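Long-range contacts in Non-ribosomal peptide synthetase (Streptomyces halstedii, PDB 3WV4), which is a non-ribosomal peptide synthetase whose modelled part belongs to the AMP-binding enzyme family of the ANL superfamily: residues A[212-217]-A[396-401]; A[220-225]-A[252-257]. All coordinates share one frame; numbering follows the deposited sequence.

Contact 1 of 2, residues A[212-217]-A[396-401]; sequences ACPHQQ and HVMAGY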
loop_
_atom_site.group_PDB
_atom_site.type_symbol
_atom_site.label_atom_id
_atom_site.label_comp_id
_atom_site.label_asym_id
_atom_site.label_seq_id
_atom_site.Cartn_x
_atom_site.Cartn_y
_atom_site.Cartn_z
ATOM N N ALA A 212 -5.631 9.863 -6.652
ATOM C CA ALA A 212 -6.499 8.989 -7.386
ATOM C C ALA A 212 -5.678 8.000 -8.108
ATOM O O ALA A 212 -4.899 8.354 -9.004
ATOM C CB ALA A 212 -7.349 9.760 -8.389
ATOM N N CYS A 213 -5.903 6.728 -7.783
ATOM C CA CYS A 213 -5.023 5.694 -8.253
ATOM C C CYS A 213 -5.744 4.733 -9.126
ATOM O O CYS A 213 -6.584 3.947 -8.628
ATOM C CB CYS A 213 -4.412 4.937 -7.062
ATOM S SG CYS A 213 -3.478 5.955 -5.907
ATOM N N PRO A 214 -5.404 4.720 -10.415
ATOM C CA PRO A 214 -5.995 3.747 -11.290
ATOM C C PRO A 214 -5.398 2.379 -11.139
ATOM O O PRO A 214 -4.278 2.239 -10.716
ATOM C CB PRO A 214 -5.686 4.295 -12.701
ATOM C CG PRO A 214 -5.346 5.735 -12.478
ATOM C CD PRO A 214 -4.615 5.694 -11.169
ATOM N N HIS A 215 -6.121 1.374 -11.583
ATOM C CA HIS A 215 -5.616 -0.022 -11.614
ATOM C C HIS A 215 -4.237 -0.213 -12.181
ATOM O O HIS A 215 -3.381 -0.862 -11.558
ATOM C CB HIS A 215 -6.566 -0.900 -12.451
ATOM C CG HIS A 215 -7.808 -1.287 -11.716
ATOM N ND1 HIS A 215 -7.978 -2.539 -11.158
ATOM C CD2 HIS A 215 -8.932 -0.586 -11.416
ATOM C CE1 HIS A 215 -9.160 -2.593 -10.561
ATOM N NE2 HIS A 215 -9.752 -1.421 -10.694
ATOM N N GLN A 216 -3.979 0.314 -13.362
ATOM C CA GLN A 216 -2.711 -0.057 -14.010
ATOM C C GLN A 216 -1.501 0.463 -13.290
ATOM O O GLN A 216 -0.476 -0.191 -13.271
ATOM C CB GLN A 216 -2.505 0.526 -15.410
ATOM C CG GLN A 216 -3.602 1.246 -16.080
ATOM C CD GLN A 216 -3.194 1.736 -17.470
ATOM O OE1 GLN A 216 -3.515 2.857 -17.851
ATOM N NE2 GLN A 216 -2.485 0.911 -18.201
ATOM N N GLN A 217 -1.564 1.717 -12.838
ATOM C CA GLN A 217 -0.446 2.320 -12.132
ATOM C C GLN A 217 -0.124 1.465 -10.886
ATOM O O GLN A 217 1.039 1.246 -10.546
ATOM C CB GLN A 217 -0.774 3.739 -11.682
ATOM C CG GLN A 217 -0.572 4.817 -12.716
ATOM C CD GLN A 217 -1.809 5.075 -13.550
ATOM O OE1 GLN A 217 -2.534 4.160 -13.906
ATOM N NE2 GLN A 217 -2.065 6.324 -13.837
ATOM N N HIS A 396 3.870 4.628 -13.103
ATOM C CA HIS A 396 3.468 4.618 -11.684
ATOM C C HIS A 396 2.903 5.980 -11.284
ATOM O O HIS A 396 2.308 6.101 -10.213
ATOM C CB HIS A 396 4.648 4.285 -10.784
ATOM C CG HIS A 396 5.814 5.215 -10.909
ATOM N ND1 HIS A 396 6.126 5.923 -12.063
ATOM C CD2 HIS A 396 6.803 5.493 -10.034
ATOM C CE1 HIS A 396 7.225 6.623 -11.868
ATOM N NE2 HIS A 396 7.662 6.375 -10.648
ATOM N N VAL A 397 3.167 7.013 -12.108
ATOM C CA VAL A 397 2.669 8.348 -11.803
ATOM C C VAL A 397 1.162 8.261 -11.821
ATOM O O VAL A 397 0.604 7.906 -12.842
ATOM C CB VAL A 397 3.093 9.371 -12.834
ATOM C CG1 VAL A 397 2.318 10.686 -12.549
ATOM C CG2 VAL A 397 4.608 9.575 -12.775
ATOM N N MET A 398 0.522 8.574 -10.700
ATOM C CA MET A 398 -0.904 8.339 -10.520
ATOM C C MET A 398 -1.689 9.409 -11.258
ATOM O O MET A 398 -1.100 10.274 -11.875
ATOM C CB MET A 398 -1.253 8.333 -9.005
ATOM C CG MET A 398 -0.618 7.157 -8.250
ATOM S SD MET A 398 -1.294 5.547 -8.764
ATOM C CE MET A 398 0.074 4.553 -8.097
ATOM N N ALA A 399 -3.004 9.330 -11.210
ATOM C CA ALA A 399 -3.857 10.144 -12.041
ATOM C C ALA A 399 -4.119 11.584 -11.552
ATOM O O ALA A 399 -4.926 12.209 -12.157
ATOM C CB ALA A 399 -5.194 9.457 -12.213
ATOM N N GLY A 400 -3.478 12.092 -10.506
ATOM C CA GLY A 400 -3.815 13.391 -9.955
ATOM C C GLY A 400 -4.518 13.218 -8.608
ATOM O O GLY A 400 -4.542 12.113 -8.048
ATOM N N TYR A 401 -5.066 14.324 -8.089
ATOM C CA TYR A 401 -5.834 14.329 -6.876
ATOM C C TYR A 401 -7.309 14.242 -7.209
ATOM O O TYR A 401 -7.744 14.784 -8.212
ATOM C CB TYR A 401 -5.549 15.595 -6.071
ATOM C CG TYR A 401 -4.080 15.763 -5.751
ATOM C CD1 TYR A 401 -3.435 14.882 -4.891
ATOM C CD2 TYR A 401 -3.332 16.772 -6.329
ATOM C CE1 TYR A 401 -2.087 15.024 -4.592
ATOM C CE2 TYR A 401 -1.981 16.932 -6.039
ATOM C CZ TYR A 401 -1.359 16.053 -5.164
ATOM O OH TYR A 401 0.006 16.181 -4.892
#
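Met398 lays its sulfur into the bend where strand 210-214 turns into helix 215-229, and the packing is tightest there: SD lies 3.5 Å from CB of Gln217 and 3.6 Å from CB of Cys213. With CG beside the backbone N (chi1 -66°) and a second bend at chi2, the chain places SD against both of these carbons, and its CE also rests on CB of Gln217. Tyr412 of strand 412-413 touches the same methionine. Ala399, by contrast, sits on the solvent side, where its CB meets CG of Pro214, the N-cap residue, at 3.7 Å and also lies against O of Ala212. Two backbone bonds tie the loop to Ala212: its N donates to O of Gly400 at 2.9 Å, almost straight at 179°, and its O accepts N of Ala399 at 3.1 Å. Gln217, only partly exposed, bends at chi2 and brings NE2 within 3.3 Å of O of Val397, which lies close to the amide plane. The strand edge is thus bonded through its backbone, whereas the helix start is held by one amide and a thioether, so the loop 396-401 is fixed by directional bonds beside a small apolar patch.

Contact 2 of 2, residues A[220-225]-A[252-257]; sequences FAASSI and VLISTL
Leu253 is the first residue of 252-257 to meet the other helix, its CB lying 4.3 Å from CB of Ala222. Its side chain also touches Ile218 in the preceding turn of helix 215-229, and Phe112 and Tyr113 of helix 106-116. Ile254 follows with a closer approach: CG1 is 3.9 Å from CB of Ala222, and the CA atoms of this pair are the nearest across the contact at 5.8 Å. Because CG1 stands beside the backbone N (chi1 -69°) and the chain then extends, CD1 arrives 3.9 Å from CG2 of Ile225, the two isoleucine side chains crossing at about a right angle. The short segments approach to 9.5 Å between axes at a crossing angle of -70°, a steep helix-helix packing inside the AMP-binding domain; the methyl of Ala222 faces both Leu253 and Ile254 at the crossing, and no hydrogen bond joins the segments. Thr256 takes no part in the contact; its OG1 bonds to O of Val252 at 2.6 Å and to OH of Tyr113, and its own backbone N reaches the Val252 oxygen from the opposite face of the carbonyl plane. Leu257, one turn after Leu253, has CG anti to the backbone N (chi1 167°) and sets CD2 3.9 Å from CA of Ser223, against backbone more than side chain, while Arg42 in a loop and Leu50 of helix 47-57 also touch this leucine.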
loop_
_atom_site.group_PDB
_atom_site.type_symbol
_atom_site.label_atom_id
_atom_site.label_comp_id
_atom_site.label_asym_id
_atom_site.label_seq_id
_atom_site.Cartn_x
_atom_site.Cartn_y
_atom_site.Cartn_z
ATOM N N PHE A 220 1.407 -1.760 -11.842
ATOM C CA PHE A 220 2.756 -1.480 -12.326
ATOM C C PHE A 220 3.691 -1.184 -11.179
ATOM O O PHE A 220 4.754 -1.780 -11.045
ATOM C CB PHE A 220 2.792 -0.284 -13.299
ATOM C CG PHE A 220 4.163 0.133 -13.588
ATOM C CD1 PHE A 220 4.898 -0.581 -14.488
ATOM C CD2 PHE A 220 4.788 1.107 -12.833
ATOM C CE1 PHE A 220 6.214 -0.298 -14.724
ATOM C CE2 PHE A 220 6.130 1.420 -13.072
ATOM C CZ PHE A 220 6.835 0.695 -14.007
ATOM N N ALA A 221 3.296 -0.261 -10.308
ATOM C CA ALA A 221 4.165 0.055 -9.192
ATOM C C ALA A 221 4.444 -1.158 -8.339
ATOM O O ALA A 221 5.557 -1.334 -7.886
ATOM C CB ALA A 221 3.599 1.222 -8.338
ATOM N N ALA A 222 3.460 -2.022 -8.090
ATOM C CA ALA A 222 3.757 -3.227 -7.283
ATOM C C ALA A 222 4.790 -4.120 -7.983
ATOM O O ALA A 222 5.731 -4.560 -7.340
ATOM C CB ALA A 222 2.505 -4.009 -6.968
ATOM N N SER A 223 4.631 -4.345 -9.285
ATOM C CA SER A 223 5.592 -5.185 -10.072
ATOM C C SER A 223 6.962 -4.540 -10.087
ATOM O O SER A 223 7.983 -5.206 -10.027
ATOM C CB SER A 223 5.081 -5.392 -11.515
ATOM O OG SER A 223 5.166 -4.160 -12.266
ATOM N N SER A 224 7.007 -3.230 -10.109
ATOM C CA SER A 224 8.332 -2.557 -10.174
ATOM C C SER A 224 9.086 -2.579 -8.857
ATOM O O SER A 224 10.306 -2.811 -8.786
ATOM C CB SER A 224 8.150 -1.114 -10.663
ATOM O OG SER A 224 9.369 -0.431 -10.711
ATOM N N ILE A 225 8.383 -2.286 -7.784
ATOM C CA ILE A 225 8.978 -2.403 -6.454
ATOM C C ILE A 225 9.514 -3.835 -6.246
ATOM O O ILE A 225 10.634 -4.093 -5.749
ATOM C CB ILE A 225 7.896 -2.065 -5.374
ATOM C CG1 ILE A 225 7.594 -0.575 -5.342
ATOM C CG2 ILE A 225 8.391 -2.513 -4.040
ATOM C CD1 ILE A 225 6.263 -0.213 -4.698
ATOM N N VAL A 252 -0.089 -5.938 0.787
ATOM C CA VAL A 252 -1.197 -6.843 0.344
ATOM C C VAL A 252 -1.022 -7.178 -1.150
ATOM O O VAL A 252 -1.106 -8.329 -1.553
ATOM C CB VAL A 252 -2.572 -6.178 0.484
ATOM C CG1 VAL A 252 -3.671 -7.070 -0.084
ATOM C CG2 VAL A 252 -2.868 -5.820 1.918
ATOM N N LEU A 253 -0.729 -6.152 -1.965
ATOM C CA LEU A 253 -0.581 -6.385 -3.412
ATOM C C LEU A 253 0.606 -7.211 -3.773
ATOM O O LEU A 253 0.515 -8.160 -4.598
ATOM C CB LEU A 253 -0.512 -5.074 -4.158
ATOM C CG LEU A 253 -1.766 -4.213 -3.971
ATOM C CD1 LEU A 253 -1.484 -2.734 -4.312
ATOM C CD2 LEU A 253 -2.840 -4.762 -4.837
ATOM N N ILE A 254 1.745 -6.887 -3.177
ATOM C CA ILE A 254 2.954 -7.592 -3.523
ATOM C C ILE A 254 2.912 -9.050 -3.004
ATOM O O ILE A 254 3.393 -9.973 -3.710
ATOM C CB ILE A 254 4.185 -6.851 -3.033
ATOM C CG1 ILE A 254 4.331 -5.565 -3.854
ATOM C CG2 ILE A 254 5.409 -7.746 -3.150
ATOM C CD1 ILE A 254 5.154 -4.513 -3.212
ATOM N N SER A 255 2.384 -9.271 -1.809
ATOM C CA SER A 255 2.209 -10.652 -1.359
ATOM C C SER A 255 1.358 -11.359 -2.335
ATOM O O SER A 255 1.652 -12.453 -2.719
ATOM C CB SER A 255 1.595 -10.795 0.032
ATOM O OG SER A 255 2.244 -9.932 0.929
ATOM N N THR A 256 0.291 -10.720 -2.762
ATOM C CA THR A 256 -0.653 -11.369 -3.671
ATOM C C THR A 256 -0.004 -11.613 -5.048
ATOM O O THR A 256 -0.124 -12.690 -5.618
ATOM C CB THR A 256 -1.942 -10.564 -3.750
ATOM O OG1 THR A 256 -2.453 -10.351 -2.418
ATOM C CG2 THR A 256 -2.959 -11.286 -4.544
ATOM N N LEU A 257 0.777 -10.669 -5.525
ATOM C CA LEU A 257 1.494 -10.799 -6.826
ATOM C C LEU A 257 2.371 -12.029 -6.825
ATOM O O LEU A 257 2.390 -12.772 -7.787
ATOM C CB LEU A 257 2.329 -9.541 -7.106
ATOM C CG LEU A 257 3.371 -9.547 -8.198
ATOM C CD1 LEU A 257 2.734 -9.727 -9.578
ATOM C CD2 LEU A 257 4.103 -8.213 -8.187
#

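Overall arrangement
Helix 215-229 is common to both contacts: its first turn, with the end of strand 210-214, meets loop 396-401 in contact 1, and its middle packs on helix 246-258 in contact 2. The centres lie 14 Å apart, and the contacts touch directly where His396 N comes 3.6 Å from Phe220 CD2. In chain order the segments run 212-217, 220-225, 252-257 and 396-401, so the helix pair, closer in sequence, falls within the span that contact 1 bridges. All four segments belong to the AMP-binding enzyme region. One helix therefore links a neighbouring helix to a loop following strand 388-393, bringing distant parts of the sequence together.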